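Local coordinates for protein putative hydrolase (Bacteroides ovatus, PDB 4HBS) that is of unknown specific function but is probably a hydrolase, built as a five-bladed beta-propeller, at residues W22-M27 against F399-N404; N86-N91 against P389-F394; T133-P138 against M208-R213; H220-G225 against Q276-Q281. All coordinates share one frame; numbering follows the deposited sequence.

How the interactions relate
Interaction 1 is the most buried of the four and the most apolar: two strands of one sheet meet across the strand between them through carbon and selenium contacts. Interactions 2 and 4 are partly buried and mix packing with polar bonds, a salt bridge and backbone bonds in 2, an aromatic stack anchored by one hydroxyl in 4. Interaction 3 lies at the surface and uses an arginine and a water. Residues 208-213 hold the start of strand 210-218 and residues 220-225 follow its end, so interactions 3 and 4 sit at the two ends of one strand, with centres about 24 Å apart. Interaction 1 encloses the other three along the chain, and its centre lies about 36 Å from that of interaction 4.

Interaction 1: W22-M27 against F399-N404; sequences WNLELM and FYRVFN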
loop_
_atom_site.group_PDB
_atom_site.type_symbol
_atom_site.label_atom_id
_atom_site.label_comp_id
_atom_site.label_asym_id
_atom_site.label_seq_id
_atom_site.Cartn_x
_atom_site.Cartn_y
_atom_site.Cartn_z
ATOM N N TRP A 22 -9.855 -3.606 -21.067
ATOM C CA TRP A 22 -9.344 -3.680 -19.686
ATOM C C TRP A 22 -8.263 -4.765 -19.497
ATOM O O TRP A 22 -7.528 -4.714 -18.510
ATOM C CB TRP A 22 -10.490 -3.929 -18.682
ATOM C CG TRP A 22 -11.576 -2.880 -18.672
ATOM C CD1 TRP A 22 -11.560 -1.666 -19.296
ATOM C CD2 TRP A 22 -12.828 -2.950 -17.968
ATOM N NE1 TRP A 22 -12.736 -0.992 -19.058
ATOM C CE2 TRP A 22 -13.538 -1.760 -18.254
ATOM C CE3 TRP A 22 -13.428 -3.911 -17.127
ATOM C CZ2 TRP A 22 -14.790 -1.479 -17.688
ATOM C CZ3 TRP A 22 -14.695 -3.657 -16.616
ATOM C CH2 TRP A 22 -15.363 -2.452 -16.896
ATOM N N ASN A 23 -8.181 -5.744 -20.419
ATOM C CA ASN A 23 -7.211 -6.839 -20.402
ATOM C C ASN A 23 -7.220 -7.587 -19.038
ATOM O O ASN A 23 -6.179 -7.801 -18.408
ATOM C CB ASN A 23 -5.804 -6.345 -20.790
ATOM C CG ASN A 23 -4.857 -7.431 -21.288
ATOM O OD1 ASN A 23 -5.209 -8.622 -21.379
ATOM N ND2 ASN A 23 -3.594 -7.061 -21.529
ATOM N N LEU A 24 -8.423 -7.984 -18.607
ATOM C CA LEU A 24 -8.629 -8.775 -17.399
ATOM C C LEU A 24 -8.687 -10.255 -17.805
ATOM O O LEU A 24 -9.174 -10.575 -18.894
ATOM C CB LEU A 24 -9.929 -8.360 -16.672
ATOM C CG LEU A 24 -10.063 -6.891 -16.264
ATOM C CD1 LEU A 24 -11.290 -6.683 -15.441
ATOM C CD2 LEU A 24 -8.871 -6.424 -15.493
ATOM N N GLU A 25 -8.162 -11.146 -16.957
ATOM C CA GLU A 25 -8.165 -12.584 -17.213
ATOM C C GLU A 25 -8.818 -13.248 -16.005
ATOM O O GLU A 25 -8.264 -13.162 -14.912
ATOM C CB GLU A 25 -6.725 -13.073 -17.450
ATOM C CG GLU A 25 -6.600 -14.485 -18.003
ATOM C CD GLU A 25 -5.329 -15.186 -17.570
ATOM O OE1 GLU A 25 -4.245 -14.813 -18.076
ATOM O OE2 GLU A 25 -5.406 -16.060 -16.675
ATOM N N LEU A 26 -10.023 -13.849 -16.175
ATOM C CA LEU A 26 -10.745 -14.477 -15.061
ATOM C C LEU A 26 -9.924 -15.594 -14.453
ATOM O O LEU A 26 -9.283 -16.341 -15.187
ATOM C CB LEU A 26 -12.101 -15.033 -15.527
ATOM C CG LEU A 26 -13.047 -15.525 -14.435
ATOM C CD1 LEU A 26 -13.725 -14.383 -13.741
ATOM C CD2 LEU A 26 -14.081 -16.404 -15.004
HETATM N N MSE A 27 -9.918 -15.694 -13.115
HETATM C CA MSE A 27 -9.174 -16.741 -12.417
HETATM C C MSE A 27 -10.092 -17.884 -12.138
HETATM O O MSE A 27 -11.276 -17.652 -11.899
HETATM C CB MSE A 27 -8.562 -16.220 -11.116
HETATM C CG MSE A 27 -7.255 -15.528 -11.340
HETATM SE SE MSE A 27 -6.505 -14.891 -9.715
HETATM C CE MSE A 27 -5.905 -16.519 -8.990
ATOM N N PHE A 399 -1.584 -7.121 -9.948
ATOM C CA PHE A 399 -2.902 -6.538 -9.745
ATOM C C PHE A 399 -4.058 -7.524 -10.002
ATOM O O PHE A 399 -3.970 -8.403 -10.866
ATOM C CB PHE A 399 -3.041 -5.312 -10.643
ATOM C CG PHE A 399 -2.037 -4.244 -10.291
ATOM C CD1 PHE A 399 -0.732 -4.305 -10.776
ATOM C CD2 PHE A 399 -2.362 -3.226 -9.407
ATOM C CE1 PHE A 399 0.195 -3.322 -10.456
ATOM C CE2 PHE A 399 -1.420 -2.254 -9.065
ATOM C CZ PHE A 399 -0.152 -2.307 -9.601
ATOM N N TYR A 400 -5.144 -7.358 -9.220
ATOM C CA TYR A 400 -6.369 -8.162 -9.316
ATOM C C TYR A 400 -7.594 -7.270 -9.233
ATOM O O TYR A 400 -7.533 -6.225 -8.612
ATOM C CB TYR A 400 -6.444 -9.210 -8.174
ATOM C CG TYR A 400 -5.238 -10.110 -8.111
ATOM C CD1 TYR A 400 -4.065 -9.692 -7.490
ATOM C CD2 TYR A 400 -5.249 -11.364 -8.709
ATOM C CE1 TYR A 400 -2.934 -10.497 -7.469
ATOM C CE2 TYR A 400 -4.111 -12.169 -8.718
ATOM C CZ TYR A 400 -2.958 -11.735 -8.090
ATOM O OH TYR A 400 -1.833 -12.518 -8.126
ATOM N N ARG A 401 -8.704 -7.692 -9.827
ATOM C CA ARG A 401 -9.994 -6.997 -9.730
ATOM C C ARG A 401 -11.026 -8.019 -9.269
ATOM O O ARG A 401 -11.031 -9.145 -9.785
ATOM C CB ARG A 401 -10.408 -6.362 -11.055
ATOM C CG ARG A 401 -9.369 -5.411 -11.619
ATOM C CD ARG A 401 -9.953 -4.126 -12.165
ATOM N NE ARG A 401 -8.879 -3.212 -12.569
ATOM C CZ ARG A 401 -8.990 -1.891 -12.714
ATOM N NH1 ARG A 401 -10.156 -1.282 -12.498
ATOM N NH2 ARG A 401 -7.938 -1.167 -13.077
ATOM N N VAL A 402 -11.830 -7.670 -8.255
ATOM C CA VAL A 402 -12.871 -8.541 -7.719
ATOM C C VAL A 402 -14.196 -7.893 -8.037
ATOM O O VAL A 402 -14.467 -6.791 -7.555
ATOM C CB VAL A 402 -12.722 -8.804 -6.195
ATOM C CG1 VAL A 402 -13.693 -9.882 -5.725
ATOM C CG2 VAL A 402 -11.290 -9.185 -5.831
ATOM N N PHE A 403 -15.018 -8.553 -8.863
ATOM C CA PHE A 403 -16.355 -8.059 -9.200
ATOM C C PHE A 403 -17.391 -8.833 -8.415
ATOM O O PHE A 403 -17.252 -10.048 -8.220
ATOM C CB PHE A 403 -16.633 -8.188 -10.683
ATOM C CG PHE A 403 -15.804 -7.266 -11.530
ATOM C CD1 PHE A 403 -14.470 -7.548 -11.786
ATOM C CD2 PHE A 403 -16.377 -6.160 -12.146
ATOM C CE1 PHE A 403 -13.713 -6.720 -12.604
ATOM C CE2 PHE A 403 -15.619 -5.331 -12.965
ATOM C CZ PHE A 403 -14.290 -5.610 -13.183
ATOM N N ASN A 404 -18.421 -8.134 -7.948
ATOM C CA ASN A 404 -19.510 -8.728 -7.195
ATOM C C ASN A 404 -19.032 -9.261 -5.804
ATOM O O ASN A 404 -19.630 -10.188 -5.258
ATOM C CB ASN A 404 -20.194 -9.822 -8.040
ATOM C CG ASN A 404 -21.668 -9.992 -7.789
ATOM O OD1 ASN A 404 -22.365 -9.083 -7.310
ATOM N ND2 ASN A 404 -22.186 -11.165 -8.118
#
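Rotation about chi1 sets Leu24 (-57°) and Phe403 (-69°) alike, each with CG anti to its own carbonyl carbon, and brings the leucine fork and the phenylalanine ring together at about a right angle. CD1 of Leu24 lies 3.7 Å from CE1 of Phe403, approaching the ring obliquely, while the other methyl, CD2, rests 4.0 Å from CG of Arg401. One leucine thus reaches two residues on the same face of strand 399-403. Trp22 extends this patch, its CZ3 4.0 Å from CZ of Phe403. Selenomethionine Met27 makes the remaining contact with Tyr400: SE is 3.8 Å from CE2 of Tyr400. The selenium stands 4.9 Å from the Tyr400 ring centroid and 78° off the ring normal, which defines a Met-aromatic contact at the ring edge. Strands 24-26 and 399-403 belong to one antiparallel sheet but are not neighbours in it; strand 38-42 runs between them, and the nearest CA atoms, of Leu24 and Arg401, are 8.0 Å apart. A sheet that unites strands from near both chain termini is consistent with the ring closure of a beta-propeller. The guanidinium of Arg401 forms salt bridges with Asp42 and Glu370, leaving its aliphatic CG and CD to meet Leu24. The direct contact therefore rests on dispersion and fit, whereas directional bonding is supplied by the intervening strand.

Interaction 2: N86-N91 against P389-F394; sequences NRSRGN and PGSADF
Arg87 spreads its guanidinium over the methyl of Ala392, whose CB lies 3.5 Å above the plane of the Arg87 group, toward its rim. Arg87 and Ser88 form a G1 beta bulge at the turn of the hairpin between strands 82-84 and 88-93, and the loop 389-394 packs along that turn. A bend at chi2 (-70°), continued at chi3, folds the arginine back so that it grips Asp393 side-on. NE of Arg87 donates to OD2 of Asp393 at 3.1 Å, almost straight at 172°, and NH2 of Arg87 reaches OD1 of Asp393 at 2.8 Å. Both oxygens are met on their syn sides but from out of the carboxylate plane, OD1 by 35°. Arg396 is a second cation for OD1, and the remaining nitrogen, NH1 of Arg87, bonds to Arg51 O; together these probably restrict rotation of both groups. Arg89 covers the backbone of the same alanine, its guanidinium face over CA, with a weak bond from NH2 of Arg89 to O of Ala392 at 3.0 Å; NE bonds to Asn385 O. Ser391 OG accepts the Arg89 N-H at 3.1 Å and is also tied to Ala388 O. On the main chain, Ala392 N donates to Arg87 O at 3.1 Å. Asn86 O receives Gly390 N at 2.8 Å and, in addition, a CA-H contact from Pro389 CA at 3.3 Å.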
loop_
_atom_site.group_PDB
_atom_site.type_symbol
_atom_site.label_atom_id
_atom_site.label_comp_id
_atom_site.label_asym_id
_atom_site.label_seq_id
_atom_site.Cartn_x
_atom_site.Cartn_y
_atom_site.Cartn_z
ATOM N N ASN A 86 15.228 -11.080 -21.420
ATOM C CA ASN A 86 14.436 -12.083 -20.681
ATOM C C ASN A 86 14.158 -11.650 -19.241
ATOM O O ASN A 86 14.247 -12.456 -18.318
ATOM C CB ASN A 86 15.094 -13.474 -20.711
ATOM C CG ASN A 86 15.419 -13.955 -22.092
ATOM O OD1 ASN A 86 16.579 -14.200 -22.413
ATOM N ND2 ASN A 86 14.404 -14.119 -22.937
ATOM N N ARG A 87 13.766 -10.382 -19.057
ATOM C CA ARG A 87 13.420 -9.838 -17.741
ATOM C C ARG A 87 14.482 -10.173 -16.691
ATOM O O ARG A 87 14.146 -10.606 -15.599
ATOM C CB ARG A 87 12.029 -10.348 -17.304
ATOM C CG ARG A 87 10.891 -9.852 -18.175
ATOM C CD ARG A 87 10.640 -8.368 -18.001
ATOM N NE ARG A 87 10.210 -8.043 -16.643
ATOM C CZ ARG A 87 10.223 -6.823 -16.102
ATOM N NH1 ARG A 87 10.673 -5.780 -16.795
ATOM N NH2 ARG A 87 9.792 -6.638 -14.855
ATOM N N SER A 88 15.759 -9.990 -17.039
ATOM C CA SER A 88 16.878 -10.270 -16.158
ATOM C C SER A 88 17.337 -8.950 -15.611
ATOM O O SER A 88 17.856 -8.149 -16.373
ATOM C CB SER A 88 17.980 -10.988 -16.932
ATOM O OG SER A 88 19.074 -11.348 -16.105
ATOM N N ARG A 89 17.052 -8.650 -14.332
ATOM C CA ARG A 89 17.407 -7.349 -13.761
ATOM C C ARG A 89 18.920 -7.161 -13.721
ATOM O O ARG A 89 19.646 -8.071 -13.331
ATOM C CB ARG A 89 16.791 -7.175 -12.369
ATOM C CG ARG A 89 17.245 -5.906 -11.579
ATOM C CD ARG A 89 16.124 -5.325 -10.723
ATOM N NE ARG A 89 15.380 -6.384 -10.030
ATOM C CZ ARG A 89 14.052 -6.480 -9.910
ATOM N NH1 ARG A 89 13.255 -5.538 -10.414
ATOM N NH2 ARG A 89 13.508 -7.519 -9.279
ATOM N N GLY A 90 19.360 -5.979 -14.148
ATOM C CA GLY A 90 20.763 -5.601 -14.201
ATOM C C GLY A 90 21.121 -4.602 -13.121
ATOM O O GLY A 90 20.684 -4.751 -11.974
ATOM N N ASN A 91 21.899 -3.556 -13.485
ATOM C CA ASN A 91 22.357 -2.553 -12.530
ATOM C C ASN A 91 21.226 -1.653 -12.039
ATOM O O ASN A 91 20.673 -0.894 -12.828
ATOM C CB ASN A 91 23.484 -1.703 -13.125
ATOM C CG ASN A 91 24.760 -2.465 -13.407
ATOM O OD1 ASN A 91 25.043 -3.515 -12.810
ATOM N ND2 ASN A 91 25.600 -1.912 -14.270
ATOM N N PRO A 389 17.199 -15.086 -15.976
ATOM C CA PRO A 389 15.937 -14.818 -16.685
ATOM C C PRO A 389 14.732 -14.734 -15.733
ATOM O O PRO A 389 14.586 -15.582 -14.854
ATOM C CB PRO A 389 15.818 -16.009 -17.634
ATOM C CG PRO A 389 17.213 -16.445 -17.858
ATOM C CD PRO A 389 17.905 -16.243 -16.557
ATOM N N GLY A 390 13.930 -13.675 -15.868
ATOM C CA GLY A 390 12.746 -13.483 -15.039
ATOM C C GLY A 390 12.965 -12.951 -13.642
ATOM O O GLY A 390 11.988 -12.632 -12.964
ATOM N N SER A 391 14.229 -12.802 -13.203
ATOM C CA SER A 391 14.582 -12.285 -11.871
ATOM C C SER A 391 13.917 -10.973 -11.566
ATOM O O SER A 391 13.598 -10.708 -10.399
ATOM C CB SER A 391 16.089 -12.124 -11.748
ATOM O OG SER A 391 16.603 -11.295 -12.769
ATOM N N ALA A 392 13.667 -10.151 -12.603
ATOM C CA ALA A 392 12.999 -8.866 -12.426
ATOM C C ALA A 392 11.598 -8.977 -11.772
ATOM O O ALA A 392 11.180 -8.047 -11.074
ATOM C CB ALA A 392 12.862 -8.157 -13.770
ATOM N N ASP A 393 10.888 -10.113 -11.986
ATOM C CA ASP A 393 9.479 -10.257 -11.631
ATOM C C ASP A 393 9.117 -10.951 -10.279
ATOM O O ASP A 393 7.942 -11.280 -10.057
ATOM C CB ASP A 393 8.782 -10.932 -12.801
ATOM C CG ASP A 393 8.767 -10.061 -14.040
ATOM O OD1 ASP A 393 8.415 -8.860 -13.923
ATOM O OD2 ASP A 393 9.197 -10.544 -15.108
ATOM N N PHE A 394 10.055 -11.029 -9.338
ATOM C CA PHE A 394 9.709 -11.507 -8.002
ATOM C C PHE A 394 9.204 -10.331 -7.209
ATOM O O PHE A 394 8.162 -10.388 -6.560
ATOM C CB PHE A 394 10.931 -12.114 -7.292
ATOM C CG PHE A 394 11.299 -13.499 -7.753
ATOM C CD1 PHE A 394 10.445 -14.574 -7.531
ATOM C CD2 PHE A 394 12.530 -13.747 -8.339
ATOM C CE1 PHE A 394 10.825 -15.870 -7.868
ATOM C CE2 PHE A 394 12.884 -15.037 -8.735
ATOM C CZ PHE A 394 12.029 -16.092 -8.495
#

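Interaction 3: T133-P138 against M208-R213; sequences THIRHP and MKLISR
Ile135 and Leu210 have the nearest CA atoms of the two segments, yet these lie 9.1 Å apart, so side chains must span the gap. Residues 133-138 are irregular; residues 208-213 enter strand 210-218, where Ile211 and Ser212 face Thr195 in a classic beta bulge. CD1 of Ile135 touches CD2 of Leu210 at 3.9 Å. With CG between backbone N and carbonyl carbon (chi1 59°) and a bend at chi3, Arg213 presents one guanidinium face to Ile135, whose CG1 sits 3.4 Å above that plane. At the edge of the group, NH2 of Arg213 donates in plane to Arg136 O at 2.7 Å. A water accepts from NH1 of Arg213 at 3.0 Å and from Arg136 N at 3.1 Å. Shortening Ile135 to an alanine is likely to open a gap between the Arg213 guanidinium face and Leu210 CD2, where CG1 and CD1 now pack. Asp215 pairs with Arg213 NE and probably offsets much of the arginine's charge, while its other nitrogens fasten the loop to the blade.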
loop_
_atom_site.group_PDB
_atom_site.type_symbol
_atom_site.label_atom_id
_atom_site.label_comp_id
_atom_site.label_asym_id
_atom_site.label_seq_id
_atom_site.Cartn_x
_atom_site.Cartn_y
_atom_site.Cartn_z
ATOM N N THR A 133 16.679 7.924 -2.483
ATOM C CA THR A 133 15.500 7.907 -1.598
ATOM C C THR A 133 14.739 9.273 -1.694
ATOM O O THR A 133 15.379 10.332 -1.655
ATOM C CB THR A 133 15.955 7.635 -0.150
ATOM O OG1 THR A 133 16.714 6.426 -0.090
ATOM C CG2 THR A 133 14.803 7.582 0.825
ATOM N N HIS A 134 13.393 9.243 -1.847
ATOM C CA HIS A 134 12.611 10.468 -1.977
ATOM C C HIS A 134 12.661 11.285 -0.684
ATOM O O HIS A 134 13.007 12.467 -0.747
ATOM C CB HIS A 134 11.150 10.182 -2.398
ATOM C CG HIS A 134 10.187 11.282 -2.069
ATOM N ND1 HIS A 134 10.117 12.428 -2.830
ATOM C CD2 HIS A 134 9.286 11.370 -1.066
ATOM C CE1 HIS A 134 9.178 13.174 -2.279
ATOM N NE2 HIS A 134 8.655 12.581 -1.208
ATOM N N ILE A 135 12.314 10.670 0.480
ATOM C CA ILE A 135 12.323 11.367 1.765
ATOM C C ILE A 135 13.213 10.574 2.715
ATOM O O ILE A 135 13.032 9.370 2.919
ATOM C CB ILE A 135 10.899 11.638 2.312
ATOM C CG1 ILE A 135 10.947 12.573 3.539
ATOM C CG2 ILE A 135 10.144 10.369 2.630
ATOM C CD1 ILE A 135 9.638 13.214 3.886
ATOM N N ARG A 136 14.200 11.262 3.263
ATOM C CA ARG A 136 15.235 10.701 4.111
ATOM C C ARG A 136 14.899 10.934 5.572
ATOM O O ARG A 136 14.373 11.993 5.907
ATOM C CB ARG A 136 16.587 11.380 3.751
ATOM C CG ARG A 136 17.642 10.425 3.321
ATOM C CD ARG A 136 18.779 11.072 2.563
ATOM N NE ARG A 136 19.664 11.880 3.416
ATOM C CZ ARG A 136 20.592 11.408 4.251
ATOM N NH1 ARG A 136 20.774 10.102 4.385
ATOM N NH2 ARG A 136 21.348 12.242 4.954
ATOM N N HIS A 137 15.243 9.989 6.452
ATOM C CA HIS A 137 14.997 10.181 7.871
ATOM C C HIS A 137 16.106 11.060 8.507
ATOM O O HIS A 137 17.296 10.747 8.371
ATOM C CB HIS A 137 14.903 8.853 8.620
ATOM C CG HIS A 137 14.281 9.033 9.960
ATOM N ND1 HIS A 137 14.984 9.577 11.007
ATOM C CD2 HIS A 137 13.005 8.833 10.346
ATOM C CE1 HIS A 137 14.121 9.673 12.004
ATOM N NE2 HIS A 137 12.919 9.234 11.650
ATOM N N PRO A 138 15.734 12.097 9.293
ATOM C CA PRO A 138 16.750 12.933 9.956
ATOM C C PRO A 138 17.823 12.187 10.753
ATOM O O PRO A 138 18.944 12.679 10.817
ATOM C CB PRO A 138 15.920 13.781 10.906
ATOM C CG PRO A 138 14.603 13.871 10.279
ATOM C CD PRO A 138 14.373 12.598 9.562
HETATM N N MSE A 208 3.622 18.223 -6.868
HETATM C CA MSE A 208 4.023 17.162 -5.941
HETATM C C MSE A 208 5.359 17.488 -5.232
HETATM O O MSE A 208 6.049 16.577 -4.761
HETATM C CB MSE A 208 4.056 15.773 -6.619
HETATM C CG MSE A 208 2.745 15.004 -6.489
HETATM SE SE MSE A 208 2.155 14.666 -4.646
HETATM C CE MSE A 208 0.352 14.520 -4.981
ATOM N N LYS A 209 5.673 18.795 -5.068
ATOM C CA LYS A 209 6.861 19.213 -4.337
ATOM C C LYS A 209 6.504 19.146 -2.862
ATOM O O LYS A 209 5.375 19.503 -2.498
ATOM C CB LYS A 209 7.329 20.633 -4.742
ATOM N N LEU A 210 7.442 18.660 -2.018
ATOM C CA LEU A 210 7.243 18.587 -0.565
ATOM C C LEU A 210 7.259 20.023 0.017
ATOM O O LEU A 210 8.329 20.630 0.125
ATOM C CB LEU A 210 8.345 17.712 0.064
ATOM C CG LEU A 210 8.331 17.483 1.585
ATOM C CD1 LEU A 210 7.049 16.842 2.043
ATOM C CD2 LEU A 210 9.470 16.575 1.987
ATOM N N ILE A 211 6.064 20.575 0.325
ATOM C CA ILE A 211 5.903 21.933 0.873
ATOM C C ILE A 211 6.355 22.022 2.337
ATOM O O ILE A 211 6.931 23.043 2.730
ATOM C CB ILE A 211 4.416 22.393 0.720
ATOM C CG1 ILE A 211 4.055 22.579 -0.757
ATOM C CG2 ILE A 211 4.096 23.649 1.538
ATOM C CD1 ILE A 211 5.144 23.320 -1.639
ATOM N N SER A 212 6.040 21.008 3.157
ATOM C CA SER A 212 6.425 21.026 4.571
ATOM C C SER A 212 6.527 19.621 5.118
ATOM O O SER A 212 5.807 18.736 4.663
ATOM C CB SER A 212 5.433 21.849 5.401
ATOM O OG SER A 212 4.279 21.130 5.805
ATOM N N ARG A 213 7.408 19.429 6.101
ATOM C CA ARG A 213 7.610 18.145 6.762
ATOM C C ARG A 213 7.760 18.351 8.268
ATOM O O ARG A 213 8.471 19.267 8.699
ATOM C CB ARG A 213 8.837 17.405 6.192
ATOM C CG ARG A 213 10.172 18.153 6.299
ATOM C CD ARG A 213 11.265 17.489 5.489
ATOM N NE ARG A 213 11.645 16.197 6.056
ATOM C CZ ARG A 213 12.522 15.349 5.514
ATOM N NH1 ARG A 213 13.124 15.645 4.364
ATOM N NH2 ARG A 213 12.797 14.194 6.113
HETATM O O HOH W 1 14.839 14.193 2.442
#

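Interaction 4: H220-G225 against Q276-Q281; sequences HTLGYG and QYPSTQ
His220 and Tyr277 join by an offset stack where the propeller chain crosses from strand 210-218 of one sheet to strand 227-230 of the next; Tyr277 lies beyond the outermost strand, 271-274, of that second sheet. The ring centroids of His220 and Tyr277 are 3.9 Å apart with planes at 16°, and CD1 of Tyr277 lies over the centre of the imidazole. CB of Tyr277 adds a CH-pi contact on the same ring. His220 NE2 bonds to Tyr262 OH, a second hold that would limit rotation of the imidazole. Hydrogen bonding centres on Tyr277 OH, delivered by a chi1 of 168°, which places CG anti to N: it accepts from Leu222 N at 2.9 Å and 165°, and weakly from Thr221 N at 3.0 Å. Two successive backbone amides are thus gathered on one hydroxyl. Apolar contacts complete the fit. CD1 of Leu222 lies 3.8 Å from CZ of Tyr277, and CE1 of Tyr277 meets the edge of the Tyr224 ring, 4.0 Å from its CE2. A leucine in place of Tyr277 would probably leave the Leu222 amide without its acceptor and the His220 face without its stacking partner. Ser279 N-caps the helix that follows, its OG bonded to Asp282 N. At that helix's first turn, OG1 of Thr280 lies 3.4 Å from the methyl CG2 of Thr221.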
loop_
_atom_site.group_PDB
_atom_site.type_symbol
_atom_site.label_atom_id
_atom_site.label_comp_id
_atom_site.label_asym_id
_atom_site.label_seq_id
_atom_site.Cartn_x
_atom_site.Cartn_y
_atom_site.Cartn_z
ATOM N N HIS A 220 5.429 7.338 17.968
ATOM C CA HIS A 220 4.565 6.215 18.246
ATOM C C HIS A 220 5.120 4.932 17.682
ATOM O O HIS A 220 5.582 4.884 16.540
ATOM C CB HIS A 220 3.147 6.444 17.652
ATOM C CG HIS A 220 2.387 7.610 18.215
ATOM N ND1 HIS A 220 2.863 8.353 19.289
ATOM C CD2 HIS A 220 1.203 8.135 17.823
ATOM C CE1 HIS A 220 1.967 9.304 19.498
ATOM N NE2 HIS A 220 0.956 9.216 18.634
ATOM N N THR A 221 4.950 3.872 18.458
ATOM C CA THR A 221 5.359 2.506 18.138
ATOM C C THR A 221 4.329 1.900 17.154
ATOM O O THR A 221 4.715 1.198 16.222
ATOM C CB THR A 221 5.510 1.737 19.479
ATOM O OG1 THR A 221 6.852 1.918 19.903
ATOM C CG2 THR A 221 5.151 0.250 19.392
ATOM N N LEU A 222 3.027 2.180 17.379
ATOM C CA LEU A 222 1.932 1.700 16.541
ATOM C C LEU A 222 1.812 2.611 15.309
ATOM O O LEU A 222 2.015 3.824 15.409
ATOM C CB LEU A 222 0.612 1.688 17.344
ATOM C CG LEU A 222 0.610 0.879 18.658
ATOM C CD1 LEU A 222 -0.477 1.364 19.595
ATOM C CD2 LEU A 222 0.443 -0.606 18.391
ATOM N N GLY A 223 1.501 2.023 14.163
ATOM C CA GLY A 223 1.399 2.755 12.909
ATOM C C GLY A 223 0.017 3.255 12.570
ATOM O O GLY A 223 -0.470 2.954 11.482
ATOM N N TYR A 224 -0.649 4.018 13.483
ATOM C CA TYR A 224 -1.985 4.570 13.199
ATOM C C TYR A 224 -1.897 5.443 11.971
ATOM O O TYR A 224 -1.065 6.353 11.940
ATOM C CB TYR A 224 -2.541 5.378 14.373
ATOM C CG TYR A 224 -2.973 4.541 15.552
ATOM C CD1 TYR A 224 -4.160 3.821 15.521
ATOM C CD2 TYR A 224 -2.242 4.544 16.740
ATOM C CE1 TYR A 224 -4.599 3.098 16.631
ATOM C CE2 TYR A 224 -2.666 3.819 17.853
ATOM C CZ TYR A 224 -3.841 3.085 17.791
ATOM O OH TYR A 224 -4.297 2.382 18.881
ATOM N N GLY A 225 -2.677 5.111 10.948
ATOM C CA GLY A 225 -2.691 5.841 9.689
ATOM C C GLY A 225 -2.008 5.148 8.523
ATOM O O GLY A 225 -1.993 5.708 7.418
ATOM N N GLN A 276 -5.119 10.338 24.724
ATOM C CA GLN A 276 -3.811 9.770 25.054
ATOM C C GLN A 276 -3.467 8.576 24.169
ATOM O O GLN A 276 -4.270 7.656 24.029
ATOM C CB GLN A 276 -3.764 9.344 26.542
ATOM C CG GLN A 276 -2.360 8.976 27.072
ATOM C CD GLN A 276 -1.381 10.134 27.004
ATOM O OE1 GLN A 276 -1.498 11.115 27.751
ATOM N NE2 GLN A 276 -0.383 10.047 26.120
ATOM N N TYR A 277 -2.245 8.584 23.595
ATOM C CA TYR A 277 -1.745 7.482 22.771
ATOM C C TYR A 277 -1.695 6.209 23.630
ATOM O O TYR A 277 -1.116 6.247 24.715
ATOM C CB TYR A 277 -0.360 7.828 22.209
ATOM C CG TYR A 277 0.351 6.651 21.579
ATOM C CD1 TYR A 277 -0.017 6.180 20.320
ATOM C CD2 TYR A 277 1.380 5.996 22.246
ATOM C CE1 TYR A 277 0.629 5.090 19.739
ATOM C CE2 TYR A 277 2.035 4.905 21.674
ATOM C CZ TYR A 277 1.656 4.455 20.422
ATOM O OH TYR A 277 2.295 3.381 19.866
ATOM N N PRO A 278 -2.334 5.096 23.208
ATOM C CA PRO A 278 -2.375 3.912 24.074
ATOM C C PRO A 278 -1.097 3.108 24.093
ATOM O O PRO A 278 -0.337 3.127 23.126
ATOM C CB PRO A 278 -3.499 3.080 23.445
ATOM C CG PRO A 278 -3.417 3.405 22.020
ATOM C CD PRO A 278 -3.118 4.870 21.979
ATOM N N SER A 279 -0.902 2.320 25.156
ATOM C CA SER A 279 0.221 1.393 25.209
ATOM C C SER A 279 -0.063 0.280 24.202
ATOM O O SER A 279 -1.231 0.021 23.904
ATOM C CB SER A 279 0.384 0.822 26.615
ATOM O OG SER A 279 -0.711 -0.014 26.948
ATOM N N THR A 280 0.974 -0.357 23.657
ATOM C CA THR A 280 0.792 -1.463 22.694
ATOM C C THR A 280 -0.155 -2.541 23.293
ATOM O O THR A 280 -1.083 -2.986 22.618
ATOM C CB THR A 280 2.156 -2.030 22.295
ATOM O OG1 THR A 280 2.768 -1.091 21.415
ATOM C CG2 THR A 280 2.062 -3.393 21.623
ATOM N N GLN A 281 0.065 -2.902 24.578
ATOM C CA GLN A 281 -0.754 -3.869 25.320
ATOM C C GLN A 281 -2.230 -3.461 25.271
ATOM O O GLN A 281 -3.082 -4.301 24.978
ATOM C CB GLN A 281 -0.258 -3.937 26.778
ATOM C CG GLN A 281 -0.919 -4.997 27.653
ATOM C CD GLN A 281 -0.462 -4.850 29.095
ATOM O OE1 GLN A 281 0.731 -5.005 29.410
ATOM N NE2 GLN A 281 -1.386 -4.508 30.002
#